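Local coordinates for protein beta-galacturonidase (Eisenbergiella tayi, PDB 6NCW) that is a family 2 glycoside hydrolase that cleaves beta-galacturonides and may also act on beta-glucuronides, at residues Ala37-Cys42 and Ala56-Glu61; Tyr151-His156 and Glu205-Phe210; His295-Ile300 and Gln326-Trp331; Pro347-Gln352 and Ser391-Leu396; Tyr430-Trp433 and Pro438-Asp441. One frame throughout, in Å; residues are numbered along the deposited sequence. Where two conformers were deposited one is given.

In the fold
The five contacts follow one another along the chain and sample three parts of the enzyme. Interaction 1 lies in the N-terminal beta-sandwich, interaction 2 in the immunoglobulin-like sandwich, and interactions 3, 4 and 5 in the TIM barrel. Interactions 1 and 3 have centres about 29 Å apart within a subunit but meet across the tetramer, where Met298 packs on Pro38 of the second subunit. Interactions 3 and 4 lie on opposite sides of the chain's centre, nearest atoms about 8 Å apart. Interaction 5 comes closest to the galacturonate site: the side chain of Pro431 is about 7 Å from that of Tyr434, against about 10 Å between the side chains of Phe349 and Arg337 in interaction 4.

Interaction 1: residues Ala37-Cys42 and Ala56-Glu61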
# COMPACT_ATOMS: atom_id res chain seq x y z
N ALA A 37 -12.92 28.44 -9.06
CA ALA A 37 -11.63 27.82 -8.90
C ALA A 37 -10.73 28.68 -8.01
O ALA A 37 -10.85 29.91 -8.01
CB ALA A 37 -10.95 27.62 -10.26
N PRO A 38 -9.83 28.07 -7.24
CA PRO A 38 -8.90 28.86 -6.42
C PRO A 38 -7.77 29.48 -7.24
O PRO A 38 -7.23 28.88 -8.17
CB PRO A 38 -8.35 27.83 -5.43
CG PRO A 38 -8.45 26.52 -6.16
CD PRO A 38 -9.73 26.62 -6.97
N VAL A 39 -7.40 30.70 -6.86
CA VAL A 39 -6.21 31.36 -7.37
C VAL A 39 -5.43 31.82 -6.15
O VAL A 39 -5.97 32.52 -5.29
CB VAL A 39 -6.54 32.56 -8.28
CG1 VAL A 39 -5.27 33.31 -8.66
CG2 VAL A 39 -7.27 32.09 -9.55
N PRO A 40 -4.15 31.41 -5.98
CA PRO A 40 -3.37 30.51 -6.84
C PRO A 40 -3.94 29.09 -6.89
O PRO A 40 -4.65 28.68 -5.97
CB PRO A 40 -1.98 30.49 -6.19
CG PRO A 40 -2.25 30.81 -4.76
CD PRO A 40 -3.39 31.80 -4.78
N GLY A 41 -3.63 28.37 -7.97
CA GLY A 41 -4.10 27.00 -8.14
C GLY A 41 -3.64 26.45 -9.48
O GLY A 41 -3.25 27.20 -10.38
N CYS A 42 -3.70 25.13 -9.59
CA CYS A 42 -3.45 24.45 -10.85
C CYS A 42 -4.68 23.66 -11.21
O CYS A 42 -5.24 22.96 -10.36
CB CYS A 42 -2.24 23.51 -10.76
SG CYS A 42 -0.72 24.39 -10.46
N ALA A 56 -7.47 27.59 -20.95
CA ALA A 56 -8.61 27.79 -20.08
C ALA A 56 -8.68 29.26 -19.70
O ALA A 56 -7.69 29.99 -19.81
CB ALA A 56 -8.53 26.90 -18.84
N SER A 57 -9.85 29.72 -19.26
CA SER A 57 -10.04 31.12 -18.91
C SER A 57 -10.31 31.28 -17.42
O SER A 57 -11.17 30.59 -16.86
CB SER A 57 -11.19 31.74 -19.72
OG SER A 57 -11.92 32.66 -18.92
N TYR A 58 -9.60 32.21 -16.79
CA TYR A 58 -9.87 32.67 -15.43
C TYR A 58 -10.35 34.12 -15.46
O TYR A 58 -9.75 34.95 -16.14
CB TYR A 58 -8.60 32.62 -14.56
CG TYR A 58 -8.08 31.24 -14.20
CD1 TYR A 58 -8.27 30.71 -12.92
CD2 TYR A 58 -7.34 30.48 -15.12
CE1 TYR A 58 -7.78 29.46 -12.58
CE2 TYR A 58 -6.85 29.22 -14.78
CZ TYR A 58 -7.07 28.72 -13.51
OH TYR A 58 -6.59 27.47 -13.15
N SER A 59 -11.40 34.43 -14.70
CA SER A 59 -11.88 35.80 -14.70
C SER A 59 -12.44 36.18 -13.34
O SER A 59 -12.90 35.32 -12.57
CB SER A 59 -12.94 36.01 -15.80
OG SER A 59 -13.87 34.93 -15.82
N ARG A 60 -12.39 37.47 -13.05
CA ARG A 60 -13.00 38.08 -11.87
C ARG A 60 -13.16 39.57 -12.17
O ARG A 60 -12.79 40.05 -13.24
CB ARG A 60 -12.15 37.87 -10.62
CG ARG A 60 -10.77 38.52 -10.69
CD ARG A 60 -10.20 38.68 -9.26
NE ARG A 60 -10.93 39.70 -8.51
CZ ARG A 60 -10.89 39.85 -7.19
NH1 ARG A 60 -10.15 39.05 -6.43
NH2 ARG A 60 -11.61 40.81 -6.62
N GLU A 61 -13.68 40.31 -11.19
CA GLU A 61 -13.79 41.76 -11.32
C GLU A 61 -12.90 42.45 -10.31
O GLU A 61 -12.52 41.89 -9.27
CB GLU A 61 -15.24 42.22 -11.15
CG GLU A 61 -16.19 41.70 -12.23
CD GLU A 61 -17.61 42.21 -12.04
OE1 GLU A 61 -18.00 42.50 -10.88
OE2 GLU A 61 -18.35 42.33 -13.05
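Tyr58 wedges the CD1-CE1 part of its ring between Ala37 and Val39 inside the N-terminal beta-sandwich of this family 2 enzyme. Strands 35-39 and 55-63 belong to the same antiparallel sheet but are not direct neighbours, because strand 19-26 runs between them and bonds to both backbones. The contact is therefore a matter of side chains reaching past an intervening strand, and the sheet is strongly twisted here: the two short segments run at 74° to each other.

The apolar contacts come first. Val39 CG2 sits 3.8 Å from Tyr58 CD1, and the same methyl lies 4.0 Å from Tyr58 CE1. Val39 turns CG1 anti to its backbone N (chi1 173°), which leaves CG2 as the methyl facing the tyrosine. From the other side of the ring plane, Ala37 CB approaches Tyr58 CE1 to 4.3 Å, so the two residues flank that part of the ring obliquely. Phe23 of the intervening strand meets the tyrosine as well, its ring inclined to that of Tyr58, and Ile138 touches both Val39 and Tyr58.

Backbone also approaches the aromatic residue. Pro38 O is 4.5 Å from Tyr58 CE1, while the Pro38 side chain points away and packs on Gln294 of the second subunit. After Val39 a cis peptide bond to Pro40 ends the strand and turns the chain.

The polar end of the tyrosine finds its partner outside the two segments. Gly41 O stays 4.3 Å from Tyr58 OH, and it is the hydroxyl of Tyr46 that forms the hydrogen bond with Tyr58 OH.

Interaction 2: residues Tyr151-His156 and Glu205-Phe210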
# COMPACT_ATOMS: atom_id res chain seq x y z
N TYR A 151 6.50 55.53 -10.72
CA TYR A 151 6.60 54.52 -9.67
C TYR A 151 7.96 53.83 -9.70
O TYR A 151 8.68 53.85 -10.70
CB TYR A 151 5.49 53.47 -9.81
CG TYR A 151 5.62 52.54 -11.00
CD1 TYR A 151 6.17 51.26 -10.87
CD2 TYR A 151 5.17 52.94 -12.26
CE1 TYR A 151 6.29 50.41 -11.96
CE2 TYR A 151 5.29 52.10 -13.35
CZ TYR A 151 5.84 50.84 -13.20
OH TYR A 151 5.94 50.01 -14.29
N LEU A 152 8.29 53.22 -8.57
CA LEU A 152 9.54 52.48 -8.40
C LEU A 152 9.37 51.06 -8.95
O LEU A 152 8.61 50.26 -8.39
CB LEU A 152 9.94 52.47 -6.93
CG LEU A 152 10.19 53.90 -6.42
CD1 LEU A 152 10.61 53.95 -4.96
CD2 LEU A 152 11.25 54.56 -7.29
N SER A 153 10.08 50.75 -10.03
CA SER A 153 9.98 49.45 -10.68
C SER A 153 10.73 48.35 -9.93
O SER A 153 10.24 47.23 -9.82
CB SER A 153 10.47 49.58 -12.12
OG SER A 153 10.77 48.31 -12.67
N TRP A 154 11.92 48.64 -9.41
CA TRP A 154 12.67 47.71 -8.56
C TRP A 154 13.79 48.47 -7.85
O TRP A 154 14.13 49.59 -8.24
CB TRP A 154 13.25 46.52 -9.35
CG TRP A 154 14.06 46.85 -10.61
CD1 TRP A 154 13.62 46.78 -11.90
CD2 TRP A 154 15.44 47.27 -10.69
NE1 TRP A 154 14.61 47.15 -12.77
CE2 TRP A 154 15.75 47.44 -12.06
CE3 TRP A 154 16.44 47.54 -9.74
CZ2 TRP A 154 17.01 47.86 -12.50
CZ3 TRP A 154 17.70 47.95 -10.18
CH2 TRP A 154 17.97 48.11 -11.55
N ILE A 155 14.33 47.85 -6.80
CA ILE A 155 15.53 48.29 -6.11
C ILE A 155 16.45 47.08 -5.89
O ILE A 155 15.97 46.01 -5.49
CB ILE A 155 15.19 48.98 -4.77
CG1 ILE A 155 16.45 49.33 -3.98
CG2 ILE A 155 14.26 48.11 -3.93
CD1 ILE A 155 16.18 50.29 -2.83
N HIS A 156 17.74 47.23 -6.19
CA HIS A 156 18.75 46.19 -6.01
C HIS A 156 19.82 46.69 -5.06
O HIS A 156 20.47 47.70 -5.33
CB HIS A 156 19.41 45.79 -7.34
CG HIS A 156 18.48 45.11 -8.29
ND1 HIS A 156 18.83 44.83 -9.59
CD2 HIS A 156 17.23 44.63 -8.12
CE1 HIS A 156 17.82 44.23 -10.19
NE2 HIS A 156 16.84 44.09 -9.32
N GLU A 205 7.96 59.37 -20.27
CA GLU A 205 7.82 57.93 -20.53
C GLU A 205 9.16 57.21 -20.48
O GLU A 205 9.36 56.21 -21.17
CB GLU A 205 7.13 57.69 -21.88
CG GLU A 205 6.07 58.73 -22.20
CD GLU A 205 4.79 58.13 -22.72
OE1 GLU A 205 3.79 58.10 -21.96
OE2 GLU A 205 4.78 57.68 -23.89
N GLU A 206 10.09 57.71 -19.68
CA GLU A 206 11.41 57.11 -19.55
C GLU A 206 11.43 56.19 -18.33
O GLU A 206 10.91 56.54 -17.27
CB GLU A 206 12.50 58.17 -19.42
CG GLU A 206 13.93 57.65 -19.49
CD GLU A 206 14.98 58.72 -19.20
OE1 GLU A 206 16.19 58.44 -19.37
OE2 GLU A 206 14.61 59.85 -18.78
N GLU A 207 12.03 55.02 -18.50
CA GLU A 207 12.44 54.18 -17.38
C GLU A 207 13.97 54.22 -17.30
O GLU A 207 14.64 54.00 -18.31
CB GLU A 207 11.94 52.74 -17.54
CG GLU A 207 12.39 51.82 -16.41
CD GLU A 207 11.75 50.44 -16.43
OE1 GLU A 207 10.60 50.31 -16.89
OE2 GLU A 207 12.41 49.47 -15.99
N LYS A 208 14.50 54.53 -16.12
CA LYS A 208 15.94 54.64 -15.94
C LYS A 208 16.29 54.28 -14.50
O LYS A 208 15.46 54.41 -13.60
CB LYS A 208 16.43 56.04 -16.28
CG LYS A 208 17.92 56.11 -16.62
CD LYS A 208 18.29 57.49 -17.20
CE LYS A 208 18.36 58.57 -16.13
NZ LYS A 208 19.71 58.68 -15.52
N SER A 209 17.53 53.81 -14.30
CA SER A 209 18.01 53.49 -12.97
C SER A 209 19.06 54.49 -12.52
O SER A 209 19.72 55.16 -13.33
CB SER A 209 18.59 52.06 -12.89
OG SER A 209 19.24 51.68 -14.09
N PHE A 210 19.19 54.61 -11.20
CA PHE A 210 20.09 55.55 -10.54
C PHE A 210 20.77 54.80 -9.40
O PHE A 210 20.11 54.07 -8.67
CB PHE A 210 19.32 56.77 -10.02
CG PHE A 210 18.43 57.42 -11.05
CD1 PHE A 210 18.88 58.48 -11.81
CD2 PHE A 210 17.15 56.94 -11.29
CE1 PHE A 210 18.07 59.06 -12.77
CE2 PHE A 210 16.33 57.52 -12.24
CZ PHE A 210 16.79 58.58 -12.99
O HOH W 1 9.02 48.44 -15.45
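Ser153 faces Glu207 over the central strand of a three-stranded antiparallel sheet, at the surface of the immunoglobulin-like sandwich of the enzyme. The serine OG and Glu207 OE2 remain 3.9 Å apart, and a water joins the two side chains instead. It donates to Glu207 OE1 at 2.8 Å and lies 3.3 Å from Ser153 OG. Glu207 reaches over with an extended chain, its CG anti to the backbone N (chi1 178°). At Ser153 the backbone takes helical angles, and the backbones of both Ser153 and Trp154 hydrogen-bond to that of Cys173, consistent with a classic beta bulge.

Trp154, the next residue, reaches over the central strand until its CH2 lies 4.2 Å from Ser209 CB. The indole is also covered from within its own strand: His156 CE1 stands 3.6 Å above one face, near the rim. Beyond Trp154, Ile155 turns inward and His156 bonds through NE2 to Thr362 O of helix 349-364.

Strand 165-176 runs between the two segments and touches both Trp154 and Glu207 through Cys173. Leu152 and Ile155 pack behind, on strands 227-238 and 245-251 of the facing sheet.

Interaction 3: residues His295-Ile300 and Gln326-Trp331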
# COMPACT_ATOMS: atom_id res chain seq x y z
N HIS A 295 6.13 23.34 5.65
CA HIS A 295 6.17 21.92 6.01
C HIS A 295 7.34 21.22 5.33
O HIS A 295 8.10 20.50 5.99
CB HIS A 295 4.85 21.24 5.66
CG HIS A 295 4.70 19.90 6.28
ND1 HIS A 295 4.94 18.73 5.60
CD2 HIS A 295 4.39 19.54 7.55
CE1 HIS A 295 4.74 17.70 6.40
NE2 HIS A 295 4.43 18.17 7.60
N ASP A 296 7.51 21.43 4.02
CA ASP A 296 8.70 20.93 3.33
C ASP A 296 9.98 21.44 4.00
O ASP A 296 10.93 20.67 4.21
CB ASP A 296 8.70 21.34 1.85
CG ASP A 296 7.75 20.51 0.99
OD1 ASP A 296 7.01 19.64 1.52
OD2 ASP A 296 7.73 20.75 -0.25
N LEU A 297 10.05 22.74 4.30
CA LEU A 297 11.29 23.29 4.84
C LEU A 297 11.62 22.65 6.19
O LEU A 297 12.80 22.38 6.47
CB LEU A 297 11.20 24.81 4.95
CG LEU A 297 11.39 25.47 3.58
CD1 LEU A 297 11.22 26.99 3.61
CD2 LEU A 297 12.75 25.08 3.04
N MET A 298 10.60 22.36 7.01
CA MET A 298 10.85 21.73 8.30
C MET A 298 11.33 20.29 8.15
O MET A 298 12.17 19.84 8.94
CB MET A 298 9.60 21.80 9.18
CG MET A 298 9.26 23.23 9.58
SD MET A 298 7.92 23.38 10.80
CE MET A 298 6.54 22.52 9.97
N LEU A 299 10.84 19.55 7.14
CA LEU A 299 11.39 18.23 6.89
C LEU A 299 12.84 18.34 6.43
O LEU A 299 13.72 17.63 6.93
CB LEU A 299 10.55 17.48 5.86
CG LEU A 299 9.12 17.17 6.29
CD1 LEU A 299 8.30 16.52 5.13
CD2 LEU A 299 9.13 16.26 7.51
N ILE A 300 13.10 19.28 5.51
CA ILE A 300 14.44 19.46 4.97
C ILE A 300 15.42 19.86 6.08
O ILE A 300 16.55 19.35 6.15
CB ILE A 300 14.38 20.46 3.81
CG1 ILE A 300 13.62 19.82 2.62
CG2 ILE A 300 15.76 20.93 3.42
CD1 ILE A 300 13.31 20.79 1.46
N GLN A 326 15.29 31.64 7.31
CA GLN A 326 15.77 30.47 8.05
C GLN A 326 17.22 30.12 7.75
O GLN A 326 17.74 29.15 8.30
CB GLN A 326 14.84 29.27 7.77
CG GLN A 326 13.45 29.48 8.42
CD GLN A 326 12.39 28.42 8.03
OE1 GLN A 326 12.11 27.51 8.79
NE2 GLN A 326 11.77 28.59 6.88
N GLY A 327 17.91 30.91 6.94
CA GLY A 327 19.32 30.68 6.71
C GLY A 327 19.61 29.52 5.79
O GLY A 327 20.66 28.88 5.93
N ILE A 328 18.71 29.22 4.87
CA ILE A 328 18.87 28.10 3.94
C ILE A 328 19.47 28.64 2.65
O ILE A 328 18.93 29.59 2.08
CB ILE A 328 17.52 27.40 3.70
CG1 ILE A 328 17.02 26.77 5.01
CG2 ILE A 328 17.64 26.34 2.61
CD1 ILE A 328 15.58 26.30 4.99
N LEU A 329 20.58 28.06 2.20
CA LEU A 329 21.23 28.51 0.98
C LEU A 329 20.51 27.97 -0.25
O LEU A 329 20.06 26.82 -0.28
CB LEU A 329 22.70 28.07 0.97
CG LEU A 329 23.51 28.64 2.14
CD1 LEU A 329 24.79 27.85 2.35
CD2 LEU A 329 23.80 30.12 1.89
N VAL A 330 20.42 28.80 -1.29
CA VAL A 330 19.64 28.48 -2.47
C VAL A 330 20.54 28.56 -3.70
O VAL A 330 21.23 29.56 -3.92
CB VAL A 330 18.41 29.40 -2.62
CG1 VAL A 330 17.70 29.13 -3.94
CG2 VAL A 330 17.45 29.16 -1.47
N TRP A 331 20.56 27.48 -4.47
CA TRP A 331 20.93 27.50 -5.88
C TRP A 331 19.65 27.71 -6.66
O TRP A 331 18.74 26.88 -6.59
CB TRP A 331 21.61 26.17 -6.23
CG TRP A 331 21.75 25.80 -7.70
CD1 TRP A 331 20.77 25.82 -8.66
CD2 TRP A 331 22.92 25.29 -8.34
NE1 TRP A 331 21.27 25.39 -9.87
CE2 TRP A 331 22.59 25.07 -9.70
CE3 TRP A 331 24.22 25.00 -7.91
CZ2 TRP A 331 23.51 24.56 -10.62
CZ3 TRP A 331 25.14 24.52 -8.84
CH2 TRP A 331 24.77 24.29 -10.17
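This is a buried, mainly apolar contact of the TIM barrel, in which Leu297 of helix 290-302 meets Gln326 and Ile328 at the turn joining helix 317-326 to strand 329-333. It lies in the layer between the outer helices and the parallel inner strands, and it links one helix to the start of the second strand that follows it in the beta/alpha sequence.

Leu297 carries the contact with its two methyls divided between two partners. CD2 approaches Ile328 CD1 to 3.6 Å, methyl against methyl, while CD1 meets Gln326 NE2 at 3.7 Å. With CG beside the backbone N and anti to the carbonyl carbon (chi1 -77°), the side chain carries this fork of methyls toward the 326-328 turn. Phe319, Leu322 and Ile308 of the adjoining helix and strand pack around the same leucine.

Gly327 separates the two partners. Its positive phi of 76° belongs to a Schellman motif that closes helix 317-326 and lets the chain turn into the strand, with the side chains of Gln326 and Ile328 both directed at the leucine.

The amide beside Leu297 CD1 does not sit in this apolar setting without partners. Lys301 NZ and Gln294 NE2 both bond to Gln326 OE1, and Gln326 NE2 donates to Leu322 O. Two donors on the oxygen and a backbone acceptor for the nitrogen would fix the rotation of the amide, with NE2 against the leucine methyl.

Interaction 4: residues Pro347-Gln352 and Ser391-Leu396; sequences PHFKQQ and SEQYEL
Lys350 stretches from its helix to Glu392 on the next one, and its side chain can be followed atom by atom. CB leaves the helix pointing neither at the partner nor away from it. CG is 3.8 Å from Glu392 OE2, and CD stays at a similar range, 4.1 Å from the same oxygen. Bends at chi2, chi3 and chi4 then swing the end of the chain over the carboxylate, where CE lies 3.2 Å from Glu392 OE2. The tip completes the salt bridge: NZ donates to Glu392 OE2 at 3.0 Å and, weakly, to Glu392 OE1 at 3.2 Å. The ammonium approaches OE2 from above the carboxylate plane, 39° out of it. Glu392 comes to meet it with an extended chain, and the two side chains cross at about a right angle. Glu388 OE2, one turn before Glu392 on helix 384-400, forms a second salt bridge with Lys350 NZ, so two acidic groups probably share its charge.

Beside this salt bridge is a more buried pair. Gln393 NE2 lies 4.0 Å from Phe349 CE2, with the amide and ring planes 48° apart, and Gln393 OE1 forms a weak hydrogen bond with Asn334 ND2.

Helices 349-364 and 384-400 are successive helices of the TIM barrel, joined through strand 370-374. Phe349 packs on Cys389 and on Leu339 of a loop, and Gln393 reaches Cys353 and Ile357 of the facing helix.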
# COMPACT_ATOMS: atom_id res chain seq x y z
N PRO A 347 13.28 28.10 -32.58
CA PRO A 347 13.49 29.54 -32.83
C PRO A 347 13.13 30.44 -31.66
O PRO A 347 13.51 31.62 -31.69
CB PRO A 347 12.60 29.83 -34.05
CG PRO A 347 11.61 28.74 -34.10
CD PRO A 347 12.30 27.51 -33.51
N HIS A 348 12.41 29.95 -30.66
CA HIS A 348 12.08 30.76 -29.48
C HIS A 348 13.00 30.49 -28.31
O HIS A 348 12.85 31.16 -27.28
CB HIS A 348 10.63 30.52 -29.03
CG HIS A 348 9.62 30.69 -30.12
ND1 HIS A 348 9.38 31.90 -30.72
CD2 HIS A 348 8.80 29.79 -30.72
CE1 HIS A 348 8.45 31.75 -31.65
NE2 HIS A 348 8.09 30.48 -31.67
N PHE A 349 13.92 29.52 -28.42
CA PHE A 349 14.65 29.04 -27.25
C PHE A 349 15.49 30.14 -26.61
O PHE A 349 15.43 30.36 -25.40
CB PHE A 349 15.53 27.84 -27.62
CG PHE A 349 16.44 27.40 -26.49
CD1 PHE A 349 15.93 26.69 -25.41
CD2 PHE A 349 17.79 27.70 -26.52
CE1 PHE A 349 16.76 26.28 -24.37
CE2 PHE A 349 18.63 27.29 -25.48
CZ PHE A 349 18.11 26.58 -24.41
N LYS A 350 16.30 30.84 -27.41
CA LYS A 350 17.18 31.87 -26.86
C LYS A 350 16.39 33.02 -26.24
O LYS A 350 16.71 33.50 -25.14
CB LYS A 350 18.13 32.39 -27.94
CG LYS A 350 19.31 31.44 -28.25
CD LYS A 350 19.73 31.52 -29.71
CE LYS A 350 21.21 31.88 -29.89
NZ LYS A 350 22.14 30.84 -29.37
N GLN A 351 15.33 33.47 -26.93
CA GLN A 351 14.50 34.55 -26.40
C GLN A 351 13.84 34.14 -25.08
O GLN A 351 13.80 34.93 -24.13
CB GLN A 351 13.45 34.94 -27.45
CG GLN A 351 12.66 36.22 -27.15
CD GLN A 351 13.53 37.45 -27.16
OE1 GLN A 351 13.70 38.12 -26.14
NE2 GLN A 351 14.09 37.77 -28.33
N GLN A 352 13.35 32.90 -25.00
CA GLN A 352 12.66 32.48 -23.78
C GLN A 352 13.63 32.25 -22.62
O GLN A 352 13.28 32.51 -21.46
CB GLN A 352 11.81 31.24 -24.08
CG GLN A 352 10.55 31.59 -24.91
CD GLN A 352 9.82 30.37 -25.45
OE1 GLN A 352 10.32 29.26 -25.40
NE2 GLN A 352 8.60 30.59 -25.97
N SER A 391 27.39 30.23 -23.42
CA SER A 391 28.18 31.46 -23.33
C SER A 391 27.27 32.68 -23.26
O SER A 391 27.45 33.55 -22.42
CB SER A 391 29.15 31.57 -24.52
OG SER A 391 30.09 32.62 -24.32
N GLU A 392 26.26 32.73 -24.14
CA GLU A 392 25.35 33.87 -24.16
C GLU A 392 24.65 34.06 -22.82
O GLU A 392 24.48 35.19 -22.35
CB GLU A 392 24.30 33.68 -25.25
CG GLU A 392 24.82 33.66 -26.66
CD GLU A 392 23.71 33.34 -27.65
OE1 GLU A 392 23.90 33.51 -28.88
OE2 GLU A 392 22.63 32.89 -27.19
N GLN A 393 24.22 32.96 -22.20
CA GLN A 393 23.42 33.07 -20.99
C GLN A 393 24.29 33.37 -19.78
O GLN A 393 23.89 34.13 -18.89
CB GLN A 393 22.59 31.79 -20.80
CG GLN A 393 21.63 31.58 -21.95
CD GLN A 393 20.72 30.38 -21.79
OE1 GLN A 393 20.40 29.96 -20.67
NE2 GLN A 393 20.29 29.83 -22.92
N TYR A 394 25.49 32.78 -19.73
CA TYR A 394 26.42 33.12 -18.67
C TYR A 394 26.78 34.61 -18.69
O TYR A 394 26.87 35.24 -17.63
CB TYR A 394 27.69 32.28 -18.81
CG TYR A 394 27.65 30.90 -18.19
CD1 TYR A 394 28.16 29.81 -18.88
CD2 TYR A 394 27.16 30.69 -16.90
CE1 TYR A 394 28.17 28.55 -18.33
CE2 TYR A 394 27.16 29.42 -16.34
CZ TYR A 394 27.67 28.35 -17.07
OH TYR A 394 27.71 27.08 -16.54
N GLU A 395 26.99 35.17 -19.90
CA GLU A 395 27.31 36.59 -19.99
C GLU A 395 26.10 37.46 -19.70
O GLU A 395 26.25 38.56 -19.16
CB GLU A 395 27.90 36.94 -21.36
CG GLU A 395 28.29 38.43 -21.55
CD GLU A 395 29.21 38.98 -20.45
OE1 GLU A 395 28.76 39.87 -19.68
OE2 GLU A 395 30.38 38.54 -20.35
N LEU A 396 24.89 37.00 -20.04
CA LEU A 396 23.69 37.71 -19.63
C LEU A 396 23.60 37.79 -18.10
O LEU A 396 23.30 38.85 -17.55
CB LEU A 396 22.45 37.03 -20.22
CG LEU A 396 21.08 37.64 -19.91
CD1 LEU A 396 20.96 39.11 -20.39
CD2 LEU A 396 19.99 36.78 -20.54

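Interaction 5: residues Tyr430-Trp433 and Pro438-Asp441; sequences YPKW and PVED
Val439, Pro431 and Lys432 bury the most surface where the loop after barrel strand 425-428 folds back on the start of helix 439-453. Val439 stands in the middle. Its CG1 meets Pro431 CG at 3.6 Å, and its CG2 is 3.9 Å from that same ring carbon, so both methyls rest on the proline, whose side chain crosses the valine's at about a right angle. Holding CG1 anti to its backbone N (chi1 -176°), the valine puts that methyl against Pro431 CG, while CG2, beside the backbone N, also reaches Lys432.

Lys432 works with its aliphatic part. CG touches Val439 CG2 at 3.8 Å, and the bends at chi2 and chi4 bring CE to 4.0 Å from Pro438 CA, the residue in the N-cap position. The backbone at Lys432 has positive phi (77°), part of the turn that brings this loop round to the helix. Behind the valine, helix 484-500 supplies Gln494 and Ala497.

Beyond the apolar contact, Glu493 of that helix forms a salt bridge with Lys432 NZ through OE1 and accepts a hydrogen bond from Val439 N through OE2. The lysine is thus used at both ends, methylenes on Val439 and Pro438 and charge on Glu493, so apolar and ionic contacts together tie the loop to the helix start.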
# COMPACT_ATOMS: atom_id res chain seq x y z
N TYR A 430 24.68 9.39 -11.23
CA TYR A 430 23.86 8.36 -10.57
C TYR A 430 24.52 6.98 -10.50
O TYR A 430 23.92 5.97 -10.85
CB TYR A 430 22.52 8.27 -11.29
CG TYR A 430 21.66 9.50 -11.14
CD1 TYR A 430 21.76 10.56 -12.02
CD2 TYR A 430 20.73 9.59 -10.10
CE1 TYR A 430 20.94 11.67 -11.89
CE2 TYR A 430 19.92 10.69 -9.97
CZ TYR A 430 20.03 11.73 -10.86
OH TYR A 430 19.21 12.84 -10.72
N PRO A 431 25.76 6.89 -10.01
CA PRO A 431 26.34 5.56 -9.78
C PRO A 431 25.56 4.84 -8.69
O PRO A 431 25.10 5.46 -7.72
CB PRO A 431 27.78 5.85 -9.32
CG PRO A 431 27.64 7.25 -8.66
CD PRO A 431 26.68 7.96 -9.58
N LYS A 432 25.38 3.53 -8.89
CA LYS A 432 24.60 2.60 -8.08
C LYS A 432 23.11 2.75 -8.34
O LYS A 432 22.30 2.03 -7.72
CB LYS A 432 24.91 2.72 -6.57
CG LYS A 432 26.30 2.15 -6.24
CD LYS A 432 26.49 0.82 -7.00
CE LYS A 432 27.72 0.05 -6.53
NZ LYS A 432 27.56 -0.43 -5.13
N TRP A 433 22.69 3.62 -9.26
CA TRP A 433 21.32 3.57 -9.75
C TRP A 433 21.30 3.30 -11.25
O TRP A 433 20.92 2.21 -11.66
CB TRP A 433 20.54 4.82 -9.37
CG TRP A 433 19.09 4.69 -9.76
CD1 TRP A 433 18.45 5.34 -10.77
CD2 TRP A 433 18.13 3.78 -9.19
NE1 TRP A 433 17.14 4.92 -10.86
CE2 TRP A 433 16.91 3.97 -9.90
CE3 TRP A 433 18.16 2.86 -8.14
CZ2 TRP A 433 15.75 3.26 -9.59
CZ3 TRP A 433 16.99 2.14 -7.84
CH2 TRP A 433 15.82 2.35 -8.56
N PRO A 438 31.10 1.25 -8.32
CA PRO A 438 31.25 1.89 -7.00
C PRO A 438 31.28 3.41 -7.12
O PRO A 438 31.94 3.97 -8.00
CB PRO A 438 32.58 1.33 -6.49
CG PRO A 438 32.68 -0.02 -7.18
CD PRO A 438 32.11 0.20 -8.55
N VAL A 439 30.56 4.08 -6.22
CA VAL A 439 30.43 5.53 -6.32
C VAL A 439 31.80 6.21 -6.26
O VAL A 439 32.08 7.17 -6.99
CB VAL A 439 29.49 6.08 -5.24
CG1 VAL A 439 29.31 7.59 -5.44
CG2 VAL A 439 28.15 5.37 -5.28
N GLU A 440 32.67 5.73 -5.38
CA GLU A 440 33.99 6.34 -5.23
C GLU A 440 34.78 6.30 -6.54
O GLU A 440 35.47 7.27 -6.87
CB GLU A 440 34.77 5.61 -4.13
CG GLU A 440 35.88 6.43 -3.57
CD GLU A 440 36.18 6.04 -2.14
OE1 GLU A 440 36.44 4.83 -1.91
OE2 GLU A 440 36.13 6.94 -1.26
N ASP A 441 34.68 5.20 -7.28
CA ASP A 441 35.45 5.07 -8.52
C ASP A 441 34.90 5.98 -9.61
O ASP A 441 35.66 6.63 -10.32
CB ASP A 441 35.43 3.61 -9.02
CG ASP A 441 36.00 2.64 -8.00
OD1 ASP A 441 36.57 3.11 -6.99
OD2 ASP A 441 35.89 1.41 -8.21